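Long-range contact in SMI1/KNR4 family protein (Pseudomonas syringae pv. tomato, PDB 2PAG), which is of unknown function but binds calcium and belongs to the SMI1/KNR4 family of the SUKH clan: residues E20-D25 and T61-Q66. Residues are numbered along the deposited sequence; the frame is centred on the assembly and turned at random.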
ATOM      1  N   GLU A  20      -3.769   1.896  13.336  1.00 16.66           N
ATOM      2  CA  GLU A  20      -4.747   0.836  13.540  1.00 18.99           C
ATOM      3  C   GLU A  20      -4.805  -0.102  12.349  1.00 18.95           C
ATOM      4  O   GLU A  20      -4.600   0.313  11.209  1.00 18.42           O
ATOM      5  CB  GLU A  20      -6.132   1.430  13.781  1.00 20.66           C
ATOM      6  CG  GLU A  20      -6.210   2.334  14.999  1.00 25.72           C
ATOM      7  CD  GLU A  20      -7.615   2.834  15.261  1.00 29.26           C
ATOM      8  OE1 GLU A  20      -8.240   3.372  14.320  1.00 32.22           O
ATOM      9  OE2 GLU A  20      -8.091   2.697  16.411  1.00 33.02           O
ATOM     10  N   LEU A  21      -5.076  -1.372  12.627  1.00 18.78           N
ATOM     11  CA  LEU A  21      -5.184  -2.379  11.583  1.00 17.20           C
ATOM     12  C   LEU A  21      -6.673  -2.488  11.243  1.00 16.79           C
ATOM     13  O   LEU A  21      -7.514  -2.584  12.135  1.00 15.97           O
ATOM     14  CB  LEU A  21      -4.649  -3.718  12.103  1.00 18.79           C
ATOM     15  CG  LEU A  21      -4.376  -4.824  11.087  1.00 19.55           C
ATOM     16  CD1 LEU A  21      -3.290  -4.366  10.116  1.00 19.30           C
ATOM     17  CD2 LEU A  21      -3.947  -6.091  11.817  1.00 19.75           C
ATOM     18  N   PRO A  22      -7.019  -2.462   9.946  1.00 14.29           N
ATOM     19  CA  PRO A  22      -8.422  -2.555   9.533  1.00 15.47           C
ATOM     20  C   PRO A  22      -8.971  -3.973   9.566  1.00 15.74           C
ATOM     21  O   PRO A  22      -8.218  -4.941   9.619  1.00 15.24           O
ATOM     22  CB  PRO A  22      -8.388  -2.015   8.110  1.00 14.91           C
ATOM     23  CG  PRO A  22      -7.084  -2.586   7.605  1.00 14.24           C
ATOM     24  CD  PRO A  22      -6.136  -2.311   8.773  1.00 15.40           C
ATOM     25  N   ASP A  23     -10.296  -4.081   9.556  1.00 18.17           N
ATOM     26  CA  ASP A  23     -10.947  -5.379   9.509  1.00 19.61           C
ATOM     27  C   ASP A  23     -11.526  -5.486   8.105  1.00 20.75           C
ATOM     28  O   ASP A  23     -11.515  -4.513   7.343  1.00 19.44           O
ATOM     29  CB  ASP A  23     -12.058  -5.498  10.559  1.00 23.01           C
ATOM     30  CG  ASP A  23     -13.012  -4.327  10.544  1.00 25.69           C
ATOM     31  OD1 ASP A  23     -13.478  -3.936   9.452  1.00 25.06           O
ATOM     32  OD2 ASP A  23     -13.312  -3.803  11.640  1.00 31.41           O
ATOM     33  N   GLU A  24     -12.032  -6.658   7.756  1.00 20.99           N
ATOM     34  CA  GLU A  24     -12.579  -6.860   6.428  1.00 22.07           C
ATOM     35  C   GLU A  24     -13.680  -5.878   6.032  1.00 20.83           C
ATOM     36  O   GLU A  24     -13.719  -5.432   4.885  1.00 19.22           O
ATOM     37  CB  GLU A  24     -13.046  -8.309   6.286  1.00 25.05           C
ATOM     38  CG  GLU A  24     -11.879  -9.287   6.303  1.00 30.25           C
ATOM     39  CD  GLU A  24     -12.304 -10.728   6.137  1.00 34.68           C
ATOM     40  OE1 GLU A  24     -12.956 -11.266   7.059  1.00 36.28           O
ATOM     41  OE2 GLU A  24     -11.987 -11.319   5.083  1.00 36.77           O
ATOM     42  N   ASP A  25     -14.554  -5.517   6.969  1.00 21.28           N
ATOM     43  CA  ASP A  25     -15.631  -4.574   6.667  1.00 22.15           C
ATOM     44  C   ASP A  25     -15.084  -3.212   6.256  1.00 20.81           C
ATOM     45  O   ASP A  25     -15.624  -2.562   5.358  1.00 20.94           O
ATOM     46  CB  ASP A  25     -16.558  -4.399   7.873  1.00 24.38           C
ATOM     47  CG  ASP A  25     -17.333  -5.657   8.201  1.00 27.27           C
ATOM     48  OD1 ASP A  25     -18.071  -6.151   7.324  1.00 28.51           O
ATOM     49  OD2 ASP A  25     -17.202  -6.152   9.343  1.00 31.49           O
ATOM     50  N   THR A  61      -2.759   3.281   3.905  1.00 11.43           N
ATOM     51  CA  THR A  61      -3.557   2.821   5.031  1.00 11.58           C
ATOM     52  C   THR A  61      -5.030   3.109   4.747  1.00 11.96           C
ATOM     53  O   THR A  61      -5.358   3.838   3.812  1.00 12.15           O
ATOM     54  CB  THR A  61      -3.146   3.550   6.324  1.00 13.05           C
ATOM     55  OG1 THR A  61      -3.272   4.970   6.141  1.00 12.45           O
ATOM     56  CG2 THR A  61      -1.709   3.208   6.684  1.00 12.95           C
ATOM     57  N   VAL A  62      -5.919   2.543   5.555  1.00 13.26           N
ATOM     58  CA  VAL A  62      -7.341   2.769   5.338  1.00 13.91           C
ATOM     59  C   VAL A  62      -8.140   3.073   6.600  1.00 15.28           C
ATOM     60  O   VAL A  62      -9.361   3.202   6.533  1.00 17.72           O
ATOM     61  CB  VAL A  62      -7.999   1.543   4.660  1.00 14.52           C
ATOM     62  CG1 VAL A  62      -7.315   1.241   3.335  1.00 15.32           C
ATOM     63  CG2 VAL A  62      -7.929   0.334   5.586  1.00 15.14           C
ATOM     64  N   THR A  63      -7.459   3.215   7.736  1.00 16.63           N
ATOM     65  CA  THR A  63      -8.143   3.440   9.011  1.00 16.20           C
ATOM     66  C   THR A  63      -8.195   4.870   9.544  1.00 17.28           C
ATOM     67  O   THR A  63      -8.927   5.151  10.498  1.00 19.04           O
ATOM     68  CB  THR A  63      -7.539   2.547  10.114  1.00 17.04           C
ATOM     69  OG1 THR A  63      -6.156   2.884  10.292  1.00 17.27           O
ATOM     70  CG2 THR A  63      -7.655   1.067   9.733  1.00 15.82           C
ATOM     71  N   ASP A  64      -7.419   5.770   8.953  1.00 15.11           N
ATOM     72  CA  ASP A  64      -7.419   7.166   9.395  1.00 17.25           C
ATOM     73  C   ASP A  64      -7.626   8.107   8.207  1.00 17.92           C
ATOM     74  O   ASP A  64      -6.684   8.453   7.498  1.00 15.64           O
ATOM     75  CB  ASP A  64      -6.099   7.496  10.107  1.00 17.22           C
ATOM     76  CG  ASP A  64      -5.986   8.966  10.488  1.00 20.51           C
ATOM     77  OD1 ASP A  64      -7.007   9.680  10.426  1.00 18.91           O
ATOM     78  OD2 ASP A  64      -4.870   9.403  10.859  1.00 20.18           O
ATOM     79  N   PRO A  65      -8.875   8.537   7.975  1.00 19.76           N
ATOM     80  CA  PRO A  65      -9.176   9.439   6.858  1.00 20.27           C
ATOM     81  C   PRO A  65      -8.408  10.762   6.846  1.00 19.66           C
ATOM     82  O   PRO A  65      -8.401  11.468   5.835  1.00 21.07           O
ATOM     83  CB  PRO A  65     -10.691   9.638   6.971  1.00 24.14           C
ATOM     84  CG  PRO A  65     -10.965   9.404   8.436  1.00 28.21           C
ATOM     85  CD  PRO A  65     -10.092   8.221   8.743  1.00 23.15           C
ATOM     86  N   GLN A  66      -7.757  11.097   7.956  1.00 18.17           N
ATOM     87  CA  GLN A  66      -6.997  12.342   8.028  1.00 19.27           C
ATOM     88  C   GLN A  66      -5.518  12.134   7.735  1.00 17.20           C
ATOM     89  O   GLN A  66      -4.751  13.095   7.664  1.00 16.36           O
ATOM     90  CB  GLN A  66      -7.161  12.981   9.411  1.00 21.80           C
ATOM     91  CG  GLN A  66      -8.573  13.451   9.712  1.00 27.43           C
ATOM     92  CD  GLN A  66      -9.015  14.580   8.801  1.00 31.44           C
ATOM     93  OE1 GLN A  66      -9.100  14.417   7.582  1.00 34.61           O
ATOM     94  NE2 GLN A  66      -9.295  15.738   9.391  1.00 34.62           N
TER
HETATM   95  O   HOH W   1      -4.632   4.612  12.215  1.00 16.33           O
HETATM   96  O   HOH W   2      -7.211   5.151  12.800  1.00 29.24           O
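T63 OG1 lies 3.1 Å from the backbone O of E20 and 3.0 Å from a water, which accepts from E20 N; the one proton of OG1 may go to the carbonyl or to the water. A second water bridges the same two residues, donating to E20 OE1 at 2.6 Å and to the backbone O of T63. The side chain of E20, extended beyond CG, carries its carboxylate out to that water, while its CB passes 3.8 Å from T63 OG1. With OG1 of T63 held between its own N and carbonyl carbon (chi1 61°), CG2 stands anti to the carbonyl carbon and lies over the face of the P22 ring, nearest CB at 3.6 Å. V62 CG2 reaches the same proline from the same side of the ring plane but beyond its CB-CG edge, at a tight 3.5 Å from CB, the valine side chain crossing the ring at about a right angle. The contact thus joins the entry to helix 24-34, where D23 is the N-cap and its OD1 accepts from Q26 N, to the loop between helices 40-49 and 71-81. Helix 24-34 closes the apolar side, with L27 against P22 and I30 against V62.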